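Local coordinates for UPF0678 fatty acid-binding protein-like protein ERS007657_00996 (Mycobacterium tuberculosis, PDB 6R3W), which binds heme b in a ten-stranded antiparallel beta-barrel and probably scavenges peroxynitrite by isomerising it to nitrate, at residues Pro14-Gly23 against Leu156-Arg164; Asp102-Arg111 against Thr126-Gly136. All coordinates share one frame; numbering follows the deposited sequence.

Contact 1 of 2, residues Pro14-Gly23 against Leu156-Arg164; sequences PLLGSWAGRG and LAAVLHRQR. With HEM (protoporphyrin IX containing Fe), chain B.
Arg162 reaches back along the indole of Trp19 to the carbonyl of Pro14, and the two side chains carry much of the contact. Arg162 CB sits over the six-membered ring of Trp19 as a CH-pi contact, 4.1 Å from the ring centroid. Arg162 CG, anti to the backbone N (chi1 -171°), leads the chain on along the indole and passes 4.2 Å from Ser18 O. The chain then bends at chi3, NE turning to its salt-bridge partner Asp137, and one face of the guanidinium comes to rest against the ring rim, with Arg162 NH2 3.5 Å from Trp19 CH2; the two planes are 57° apart. At the tip Arg162 NH1 and Arg162 NH2 grip a single atom end-on, each 2.9 Å from Pro14 O, and a water links NH1 to Leu16 O. The indole is pinned from its own side too: Trp19 NE1 donates to Leu15 O at 2.9 Å, nearly straight at 169°.

Behind these groups the strands pair antiparallel, with Ala20 and His161 exchanging backbone bonds, as do Arg22 and Val159. Where Gly21 faces Leu160 and Gly23 faces Ala158 the chains close in, to 3.7 Å between the CA atoms of Gly23 and Ala158. Farther along, Leu156 CD1 lies 3.5 Å from heme CHC. First strand against last, with a GXWXGXG sequence and an arginine over the tryptophan, is the closure of a calycin-type barrel, here a nitrobindin.

Contact 2 of 2, residues Asp102-Arg111 against Thr126-Gly136; sequences DVIELELSTR and TALDRSYRIDG
This is the antiparallel pairing of two neighbouring barrel strands, 103-118 and 125-135, which form a beta hairpin in the wall. Backbone bonds run both ways between Ile104 and Ile134, Leu106 and Tyr132, and Leu108 and Arg130, and the strand axes lie 172° apart. One face, with Leu106, Leu108 and Ile134, looks into the barrel: Leu106 CD1 rests 3.9 Å from Ile134 CD1. On that face the guanidinium of Arg130 makes salt bridges to Glu67, Glu91 and Glu93, and so probably offsets part of the charge of that acidic cluster.

The other face is mostly polar. Toward the turn of the hairpin Arg111, bent at chi3, holds Asp129 side-on: Arg111 NE donates to Asp129 OD1 and Arg111 NH2 to Asp129 OD2 at 2.8 Å, both on syn lone pairs, the two flat groups only 20° from coplanar. Asp129 OD1 accepts a second hydrogen bond, from Ser109 OG at 2.6 Å, whose donor lies above the carboxylate plane. That same OG, anti to the backbone N (chi1 178°), accepts from Arg111 N in an ST turn, tying the turn to the salt bridge. Next to it Thr110 OG1 takes the N-H of Leu128 at 3.0 Å.

Midway, Ser131 OG donates to Glu107 OE2 in one of the two conformers of the serine, which leaves this bond doubtful. Toward the start of strand 103-118, Arg133 NH1 and Glu105 OE2 make a long salt bridge of 3.7 Å with their planes nearly perpendicular, and a water bridges the same two atoms. Val103 CG1 lies over a face of the Arg133 guanidinium. This two-faced hairpin, mostly polar on one side and largely apolar on the other, is part of the wall of a nitrobindin barrel, and its Leu128 touches the heme.

Overall arrangement
From the N terminus, the chain first enters contact 1 at 14-23, whose strand is the first of the barrel. It then winds through strands 33-42 to 89-100 before reaching contact 2, where 102-111 turns back through 126-136 and closes a short hairpin loop. After strand 138-147 the chain returns as 156-164 to complete contact 1. Contact 2 is nested inside the long loop that contact 1 closes; joining the first strand to the last, contact 1 also shuts the sheet into a barrel. The two sites touch: Arg162 NH2 probably bonds to Gly136 O, and Leu15 CD1 packs on Ile104 and Ile134. The residues just before the first strand thus lie against the hairpin.

Contact 1 of 2, residues Pro14-Gly23 against Leu156-Arg164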
loop_
_atom_site.group_PDB
_atom_site.type_symbol
_atom_site.label_atom_id
_atom_site.label_comp_id
_atom_site.label_asym_id
_atom_site.label_seq_id
_atom_site.Cartn_x
_atom_site.Cartn_y
_atom_site.Cartn_z
ATOM N N PRO A 14 5.309 13.417 6.253
ATOM C CA PRO A 14 4.302 12.991 7.225
ATOM C C PRO A 14 4.058 11.465 7.254
ATOM O O PRO A 14 3.458 10.988 8.196
ATOM C CB PRO A 14 3.030 13.741 6.779
ATOM C CG PRO A 14 3.576 15.017 6.169
ATOM C CD PRO A 14 4.797 14.529 5.404
ATOM N N LEU A 15 4.463 10.743 6.221
ATOM C CA LEU A 15 4.262 9.279 6.212
ATOM C C LEU A 15 5.217 8.607 7.206
ATOM O O LEU A 15 4.920 7.497 7.666
ATOM C CB LEU A 15 4.477 8.729 4.798
ATOM C CG LEU A 15 3.287 8.789 3.837
ATOM C CD1 LEU A 15 2.854 10.219 3.562
ATOM C CD2 LEU A 15 3.635 8.067 2.539
ATOM N N LEU A 16 6.367 9.202 7.465
ATOM C CA LEU A 16 7.400 8.551 8.293
ATOM C C LEU A 16 6.817 8.189 9.661
ATOM O O LEU A 16 6.192 9.057 10.305
ATOM C CB LEU A 16 8.590 9.484 8.446
ATOM C CG LEU A 16 9.422 9.691 7.186
ATOM C CD1 LEU A 16 10.390 10.848 7.377
ATOM C CD2 LEU A 16 10.172 8.422 6.806
ATOM N N GLY A 17 7.126 6.994 10.126
ATOM C CA GLY A 17 6.735 6.493 11.437
ATOM C C GLY A 17 5.892 5.235 11.357
ATOM O O GLY A 17 5.926 4.522 10.318
ATOM N N SER A 18 5.240 4.928 12.465
ATOM C CA SER A 18 4.511 3.674 12.686
ATOM C C SER A 18 3.025 3.973 12.695
ATOM O O SER A 18 2.617 5.003 13.250
ATOM C CB SER A 18 4.941 3.029 13.966
ATOM O OG SER A 18 6.272 2.541 13.857
ATOM N N TRP A 19 2.262 3.103 12.062
ATOM C CA TRP A 19 0.816 3.251 11.860
ATOM C C TRP A 19 0.137 1.945 12.262
ATOM O O TRP A 19 0.665 0.888 11.916
ATOM C CB TRP A 19 0.523 3.599 10.397
ATOM C CG TRP A 19 1.167 4.872 9.936
ATOM C CD1 TRP A 19 2.427 5.028 9.432
ATOM C CD2 TRP A 19 0.548 6.161 9.863
ATOM N NE1 TRP A 19 2.645 6.332 9.087
ATOM C CE2 TRP A 19 1.511 7.061 9.353
ATOM C CE3 TRP A 19 -0.701 6.652 10.234
ATOM C CZ2 TRP A 19 1.223 8.410 9.138
ATOM C CZ3 TRP A 19 -0.985 7.981 10.021
ATOM C CH2 TRP A 19 -0.021 8.859 9.532
ATOM N N ALA A 20 -1.003 2.025 12.940
ATOM C CA ALA A 20 -1.738 0.807 13.322
ATOM C C ALA A 20 -3.226 1.065 13.178
ATOM O O ALA A 20 -3.681 2.157 13.513
ATOM C CB ALA A 20 -1.393 0.381 14.735
ATOM N N GLY A 21 -3.962 0.059 12.749
ATOM C CA GLY A 21 -5.413 0.156 12.683
ATOM C C GLY A 21 -6.030 -1.109 12.171
ATOM O O GLY A 21 -5.566 -2.211 12.532
ATOM N N ARG A 22 -7.100 -0.960 11.414
ATOM C CA ARG A 22 -8.021 -2.059 11.119
ATOM C C ARG A 22 -8.657 -1.805 9.771
ATOM O O ARG A 22 -8.912 -0.629 9.416
ATOM C CB ARG A 22 -9.020 -2.182 12.265
ATOM C CG ARG A 22 -10.126 -3.210 12.063
ATOM C CD ARG A 22 -10.928 -3.430 13.349
ATOM N NE ARG A 22 -12.139 -4.195 13.091
ATOM C CZ ARG A 22 -13.013 -4.537 14.042
ATOM N NH1 ARG A 22 -12.728 -4.276 15.296
ATOM N NH2 ARG A 22 -14.145 -5.143 13.731
ATOM N N GLY A 23 -8.948 -2.881 9.058
ATOM C CA GLY A 23 -9.658 -2.770 7.790
ATOM C C GLY A 23 -10.481 -3.987 7.494
ATOM O O GLY A 23 -10.758 -4.802 8.409
ATOM N N LEU A 156 -9.700 -4.429 -0.637
ATOM C CA LEU A 156 -9.342 -3.997 0.735
ATOM C C LEU A 156 -9.747 -2.545 0.939
ATOM O O LEU A 156 -9.570 -1.737 0.012
ATOM C CB LEU A 156 -7.834 -4.102 0.974
ATOM C CG LEU A 156 -7.163 -5.423 0.637
ATOM C CD1 LEU A 156 -5.654 -5.212 0.600
ATOM C CD2 LEU A 156 -7.532 -6.521 1.632
ATOM N N ALA A 157 -9.921 -2.187 2.198
ATOM C CA ALA A 157 -9.759 -0.783 2.633
ATOM C C ALA A 157 -9.510 -0.765 4.135
ATOM O O ALA A 157 -10.037 -1.631 4.844
ATOM C CB ALA A 157 -10.964 0.028 2.253
ATOM N N ALA A 158 -8.738 0.203 4.605
ATOM C CA ALA A 158 -8.400 0.260 6.048
ATOM C C ALA A 158 -8.188 1.689 6.489
ATOM O O ALA A 158 -7.973 2.578 5.644
ATOM C CB ALA A 158 -7.168 -0.562 6.338
ATOM N N VAL A 159 -8.235 1.876 7.789
ATOM C CA VAL A 159 -7.902 3.149 8.447
ATOM C C VAL A 159 -6.881 2.870 9.537
ATOM O O VAL A 159 -7.148 2.040 10.428
ATOM C CB VAL A 159 -9.150 3.847 9.016
ATOM C CG1 VAL A 159 -8.785 5.217 9.598
ATOM C CG2 VAL A 159 -10.250 3.969 7.983
ATOM N N LEU A 160 -5.752 3.549 9.463
ATOM C CA LEU A 160 -4.642 3.414 10.433
ATOM C C LEU A 160 -4.436 4.758 11.120
ATOM O O LEU A 160 -4.743 5.809 10.524
ATOM C CB LEU A 160 -3.348 2.983 9.730
ATOM C CG LEU A 160 -3.453 1.882 8.659
ATOM C CD1 LEU A 160 -2.079 1.555 8.116
ATOM C CD2 LEU A 160 -4.108 0.625 9.213
ATOM N N HIS A 161 -3.808 4.722 12.282
ATOM C CA HIS A 161 -3.517 5.944 13.044
ATOM C C HIS A 161 -2.050 5.961 13.434
ATOM O O HIS A 161 -1.478 4.904 13.753
ATOM C CB HIS A 161 -4.445 6.071 14.256
ATOM C CG HIS A 161 -5.893 6.238 13.883
ATOM N ND1 HIS A 161 -6.710 5.150 13.650
ATOM C CD2 HIS A 161 -6.565 7.307 13.406
ATOM C CE1 HIS A 161 -7.879 5.567 13.215
ATOM N NE2 HIS A 161 -7.816 6.892 13.059
ATOM N N ARG A 162 -1.472 7.152 13.421
ATOM C CA ARG A 162 -0.051 7.349 13.774
ATOM C C ARG A 162 0.171 6.902 15.224
ATOM O O ARG A 162 -0.557 7.368 16.103
ATOM C CB ARG A 162 0.328 8.812 13.579
ATOM C CG ARG A 162 1.817 9.078 13.707
ATOM C CD ARG A 162 2.130 10.561 13.688
ATOM N NE ARG A 162 1.624 11.256 12.495
ATOM C CZ ARG A 162 2.184 11.215 11.287
ATOM N NH1 ARG A 162 3.332 10.590 11.116
ATOM N NH2 ARG A 162 1.625 11.860 10.274
ATOM N N GLN A 163 1.204 6.106 15.456
ATOM C CA GLN A 163 1.587 5.646 16.799
ATOM C C GLN A 163 2.620 6.617 17.397
ATOM O O GLN A 163 3.553 6.997 16.707
ATOM C CB GLN A 163 2.097 4.203 16.738
ATOM C CG GLN A 163 1.076 3.226 16.154
ATOM C CD GLN A 163 -0.232 3.228 16.910
ATOM O OE1 GLN A 163 -1.249 3.754 16.446
ATOM N NE2 GLN A 163 -0.216 2.645 18.094
ATOM N N ARG A 164 2.505 6.881 18.689
ATOM C CA ARG A 164 3.519 7.613 19.493
ATOM C C ARG A 164 4.917 7.065 19.179
ATOM O O ARG A 164 5.219 5.890 19.401
ATOM C CB ARG A 164 3.187 7.476 20.978
HETATM C CHA HEM B . -7.878 -13.617 -1.048
HETATM C CHB HEM B . -6.743 -11.064 2.859
HETATM C CHC HEM B . -3.897 -8.154 0.181
HETATM C CHD HEM B . -4.674 -11.048 -3.648
HETATM C C1A HEM B . -7.801 -13.164 0.244
HETATM C C2A HEM B . -8.429 -13.807 1.365
HETATM C C3A HEM B . -8.097 -13.087 2.457
HETATM C C4A HEM B . -7.289 -12.002 2.024
HETATM C CMA HEM B . -8.469 -13.391 3.881
HETATM C CAA HEM B . -9.281 -15.053 1.318
HETATM C CBA HEM B . -8.553 -16.236 1.944
HETATM C CGA HEM B . -7.312 -16.546 1.178
HETATM O O1A HEM B . -6.208 -16.520 1.761
HETATM O O2A HEM B . -7.385 -16.873 -0.024
HETATM C C1B HEM B . -5.906 -10.008 2.449
HETATM C C2B HEM B . -5.353 -9.045 3.347
HETATM C C3B HEM B . -4.575 -8.183 2.593
HETATM C C4B HEM B . -4.624 -8.703 1.218
HETATM C CMB HEM B . -5.581 -8.985 4.839
HETATM C CAB HEM B . -3.831 -6.967 2.990
HETATM C CBB HEM B . -4.240 -6.195 3.977
HETATM C C1C HEM B . -3.826 -8.721 -1.094
HETATM C C2C HEM B . -3.026 -8.244 -2.155
HETATM C C3C HEM B . -3.195 -9.104 -3.208
HETATM C C4C HEM B . -4.196 -10.063 -2.818
HETATM C CMC HEM B . -2.169 -7.022 -2.082
HETATM C CAC HEM B . -2.490 -9.140 -4.509
HETATM C CBC HEM B . -1.167 -8.963 -4.603
HETATM C C1D HEM B . -5.662 -11.945 -3.261
HETATM C C2D HEM B . -6.190 -12.985 -4.155
HETATM C C3D HEM B . -7.062 -13.697 -3.438
HETATM C C4D HEM B . -7.104 -13.089 -2.091
HETATM C CMD HEM B . -5.762 -13.247 -5.572
HETATM C CAD HEM B . -7.521 -15.082 -3.797
HETATM C CBD HEM B . -8.828 -15.045 -4.445
HETATM C CGD HEM B . -9.239 -16.462 -4.857
HETATM O O1D HEM B . -8.713 -17.564 -4.487
HETATM O O2D HEM B . -10.118 -16.501 -5.601
HETATM N NA HEM B . -7.085 -12.065 0.693
HETATM N NB HEM B . -5.443 -9.771 1.206
HETATM N NC HEM B . -4.558 -9.798 -1.518
HETATM N ND HEM B . -6.231 -12.048 -2.016
HETATM FE FE HEM B . -5.908 -10.907 -0.457
HETATM O O HOH W 1 5.237 9.399 13.043
HETATM O O HOH W 2 5.224 7.024 14.479
HETATM O O HOH W 3 -4.255 -12.173 0.072
#

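Contact 2 of 2, residues Asp102-Arg111 against Thr126-Gly136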
loop_
_atom_site.group_PDB
_atom_site.type_symbol
_atom_site.label_atom_id
_atom_site.label_comp_id
_atom_site.label_asym_id
_atom_site.label_seq_id
_atom_site.Cartn_x
_atom_site.Cartn_y
_atom_site.Cartn_z
ATOM N N ASP A 102 -2.636 19.672 5.418
ATOM C CA ASP A 102 -2.284 18.470 6.218
ATOM C C ASP A 102 -2.810 17.209 5.528
ATOM O O ASP A 102 -2.734 16.158 6.141
ATOM C CB ASP A 102 -2.803 18.567 7.657
ATOM C CG ASP A 102 -2.020 19.515 8.535
ATOM O OD1 ASP A 102 -0.764 19.468 8.484
ATOM O OD2 ASP A 102 -2.670 20.250 9.300
ATOM N N VAL A 103 -3.314 17.326 4.303
ATOM C CA VAL A 103 -3.807 16.149 3.538
ATOM C C VAL A 103 -2.844 15.844 2.392
ATOM O O VAL A 103 -2.634 16.706 1.535
ATOM C CB VAL A 103 -5.230 16.365 3.026
ATOM C CG1 VAL A 103 -5.676 15.213 2.143
ATOM C CG2 VAL A 103 -6.194 16.575 4.180
ATOM N N ILE A 104 -2.380 14.604 2.332
ATOM C CA ILE A 104 -1.653 14.047 1.169
ATOM C C ILE A 104 -2.566 13.021 0.527
ATOM O O ILE A 104 -3.019 12.123 1.235
ATOM C CB ILE A 104 -0.317 13.404 1.585
ATOM C CG1 ILE A 104 0.612 14.403 2.258
ATOM C CG2 ILE A 104 0.355 12.739 0.394
ATOM C CD1 ILE A 104 1.714 13.759 3.057
ATOM N N GLU A 105 -2.740 13.108 -0.780
ATOM C CA GLU A 105 -3.478 12.102 -1.557
ATOM C C GLU A 105 -2.511 11.469 -2.535
ATOM O O GLU A 105 -1.929 12.200 -3.355
ATOM C CB GLU A 105 -4.678 12.730 -2.246
ATOM C CG GLU A 105 -5.729 13.196 -1.262
ATOM C CD GLU A 105 -6.816 14.048 -1.862
ATOM O OE1 GLU A 105 -6.520 15.195 -2.253
ATOM O OE2 GLU A 105 -7.960 13.604 -1.848
ATOM N N LEU A 106 -2.373 10.142 -2.470
ATOM C CA LEU A 106 -1.558 9.376 -3.427
ATOM C C LEU A 106 -2.477 8.473 -4.240
ATOM O O LEU A 106 -3.355 7.803 -3.656
ATOM C CB LEU A 106 -0.512 8.535 -2.705
ATOM C CG LEU A 106 0.464 9.273 -1.817
ATOM C CD1 LEU A 106 0.097 9.092 -0.361
ATOM C CD2 LEU A 106 1.871 8.783 -2.073
ATOM N N GLU A 107 -2.278 8.458 -5.546
ATOM C CA GLU A 107 -3.025 7.585 -6.457
ATOM C C GLU A 107 -2.019 6.784 -7.272
ATOM O O GLU A 107 -1.201 7.397 -7.956
ATOM C CB GLU A 107 -3.933 8.422 -7.368
ATOM C CG GLU A 107 -5.056 9.133 -6.629
ATOM C CD GLU A 107 -6.066 8.208 -5.965
ATOM O OE1 GLU A 107 -6.212 7.085 -6.436
ATOM O OE2 GLU A 107 -6.808 8.681 -5.071
ATOM N N LEU A 108 -2.081 5.465 -7.183
ATOM C CA LEU A 108 -1.105 4.591 -7.867
ATOM C C LEU A 108 -1.832 3.442 -8.545
ATOM O O LEU A 108 -2.920 3.069 -8.102
ATOM C CB LEU A 108 -0.098 4.021 -6.877
ATOM C CG LEU A 108 0.652 5.012 -6.012
ATOM C CD1 LEU A 108 -0.021 5.151 -4.677
ATOM C CD2 LEU A 108 2.098 4.576 -5.878
ATOM N N SER A 109 -1.194 2.853 -9.534
ATOM C CA SER A 109 -1.751 1.670 -10.199
ATOM C C SER A 109 -0.648 0.899 -10.918
ATOM O O SER A 109 0.239 1.532 -11.530
ATOM C CB SER A 109 -2.826 2.078 -11.188
ATOM O OG SER A 109 -3.345 0.959 -11.888
ATOM N N THR A 110 -0.768 -0.422 -10.951
ATOM C CA THR A 110 0.057 -1.240 -11.869
ATOM C C THR A 110 -0.266 -0.881 -13.318
ATOM O O THR A 110 0.537 -1.218 -14.186
ATOM C CB THR A 110 -0.151 -2.742 -11.624
ATOM O OG1 THR A 110 -1.517 -3.086 -11.870
ATOM C CG2 THR A 110 0.226 -3.140 -10.208
ATOM N N ARG A 111 -1.452 -0.343 -13.569
ATOM C CA ARG A 111 -1.976 -0.091 -14.931
ATOM C C ARG A 111 -1.342 1.167 -15.539
ATOM O O ARG A 111 -1.559 1.409 -16.732
ATOM C CB ARG A 111 -3.503 0.011 -14.896
ATOM C CG ARG A 111 -4.166 -1.229 -14.292
ATOM C CD ARG A 111 -5.680 -1.196 -14.326
ATOM N NE ARG A 111 -6.226 -0.087 -13.565
ATOM C CZ ARG A 111 -6.891 0.924 -14.072
ATOM N NH1 ARG A 111 -7.081 1.029 -15.371
ATOM N NH2 ARG A 111 -7.389 1.843 -13.269
ATOM N N THR A 126 -3.746 -9.603 -12.078
ATOM C CA THR A 126 -3.306 -8.866 -13.269
ATOM C C THR A 126 -3.307 -7.355 -13.087
ATOM O O THR A 126 -2.663 -6.701 -13.888
ATOM C CB THR A 126 -4.094 -9.272 -14.513
ATOM O OG1 THR A 126 -5.466 -8.915 -14.366
ATOM C CG2 THR A 126 -3.954 -10.743 -14.823
ATOM N N ALA A 127 -4.046 -6.803 -12.126
ATOM C CA ALA A 127 -3.924 -5.351 -11.854
ATOM C C ALA A 127 -4.211 -5.057 -10.394
ATOM O O ALA A 127 -5.080 -5.715 -9.794
ATOM C CB ALA A 127 -4.817 -4.529 -12.759
ATOM N N LEU A 128 -3.550 -4.022 -9.887
ATOM C CA LEU A 128 -3.785 -3.471 -8.539
ATOM C C LEU A 128 -3.769 -1.955 -8.613
ATOM O O LEU A 128 -2.855 -1.397 -9.253
ATOM C CB LEU A 128 -2.701 -3.972 -7.584
ATOM C CG LEU A 128 -2.709 -5.473 -7.339
ATOM C CD1 LEU A 128 -1.379 -5.945 -6.770
ATOM C CD2 LEU A 128 -3.862 -5.885 -6.448
ATOM N N ASP A 129 -4.762 -1.337 -7.994
ATOM C CA ASP A 129 -4.848 0.123 -7.846
ATOM C C ASP A 129 -4.898 0.445 -6.358
ATOM O O ASP A 129 -5.618 -0.246 -5.615
ATOM C CB ASP A 129 -6.119 0.698 -8.479
ATOM C CG ASP A 129 -6.217 0.692 -10.000
ATOM O OD1 ASP A 129 -5.440 -0.012 -10.665
ATOM O OD2 ASP A 129 -7.154 1.359 -10.500
ATOM N N ARG A 130 -4.165 1.457 -5.942
ATOM C CA ARG A 130 -4.175 1.951 -4.547
ATOM C C ARG A 130 -4.499 3.448 -4.517
ATOM O O ARG A 130 -3.886 4.226 -5.268
ATOM C CB ARG A 130 -2.828 1.673 -3.890
ATOM C CG ARG A 130 -2.564 0.195 -3.622
ATOM C CD ARG A 130 -1.149 -0.023 -3.139
ATOM N NE ARG A 130 -0.779 -1.426 -3.139
ATOM C CZ ARG A 130 -0.481 -2.145 -2.069
ATOM N NH1 ARG A 130 -0.541 -1.626 -0.846
ATOM N NH2 ARG A 130 -0.150 -3.404 -2.215
ATOM N N SER A 131 -5.380 3.818 -3.599
ATOM C CA SER A 131 -5.696 5.213 -3.245
ATOM C C SER A 131 -5.400 5.414 -1.754
ATOM O O SER A 131 -6.036 4.765 -0.951
ATOM C CB SER A 131 -7.133 5.508 -3.580
ATOM O OG SER A 131 -7.453 6.848 -3.291
ATOM N N TYR A 132 -4.420 6.244 -1.437
ATOM C CA TYR A 132 -4.000 6.490 -0.041
ATOM C C TYR A 132 -4.305 7.963 0.300
ATOM O O TYR A 132 -4.062 8.879 -0.550
ATOM C CB TYR A 132 -2.530 6.073 0.166
ATOM C CG TYR A 132 -2.292 4.592 0.432
ATOM C CD1 TYR A 132 -1.734 4.147 1.628
ATOM C CD2 TYR A 132 -2.579 3.635 -0.526
ATOM C CE1 TYR A 132 -1.557 2.793 1.889
ATOM C CE2 TYR A 132 -2.462 2.275 -0.258
ATOM C CZ TYR A 132 -1.923 1.850 0.942
ATOM O OH TYR A 132 -1.756 0.514 1.162
ATOM N N ARG A 133 -4.744 8.178 1.520
ATOM C CA ARG A 133 -4.956 9.522 2.073
ATOM C C ARG A 133 -4.285 9.592 3.438
ATOM O O ARG A 133 -4.584 8.754 4.283
ATOM C CB ARG A 133 -6.456 9.812 2.166
ATOM C CG ARG A 133 -6.793 11.176 2.749
ATOM C CD ARG A 133 -8.280 11.241 3.034
ATOM N NE ARG A 133 -8.668 12.475 3.681
ATOM C CZ ARG A 133 -9.047 13.558 3.036
ATOM N NH1 ARG A 133 -8.981 13.596 1.714
ATOM N NH2 ARG A 133 -9.301 14.660 3.712
ATOM N N ILE A 134 -3.362 10.521 3.615
ATOM C CA ILE A 134 -2.804 10.846 4.945
ATOM C C ILE A 134 -3.361 12.223 5.341
ATOM O O ILE A 134 -3.125 13.197 4.621
ATOM C CB ILE A 134 -1.257 10.804 4.976
ATOM C CG1 ILE A 134 -0.684 9.392 4.769
ATOM C CG2 ILE A 134 -0.759 11.402 6.285
ATOM C CD1 ILE A 134 -0.867 8.821 3.384
ATOM N N ASP A 135 -4.182 12.254 6.373
ATOM C CA ASP A 135 -4.840 13.476 6.886
ATOM C C ASP A 135 -4.430 13.637 8.346
ATOM O O ASP A 135 -4.926 12.891 9.188
ATOM C CB ASP A 135 -6.351 13.378 6.698
ATOM C CG ASP A 135 -7.112 14.595 7.153
ATOM O OD1 ASP A 135 -6.486 15.489 7.726
ATOM O OD2 ASP A 135 -8.335 14.630 6.924
ATOM N N GLY A 136 -3.404 14.432 8.595
ATOM C CA GLY A 136 -2.849 14.542 9.952
ATOM C C GLY A 136 -2.330 13.204 10.449
ATOM O O GLY A 136 -1.320 12.732 9.913
HETATM O O HOH W 4 -8.880 11.635 -0.324
HETATM O O HOH W 5 -9.260 16.073 0.147
HETATM O O HOH W 6 -5.987 9.480 -2.694
#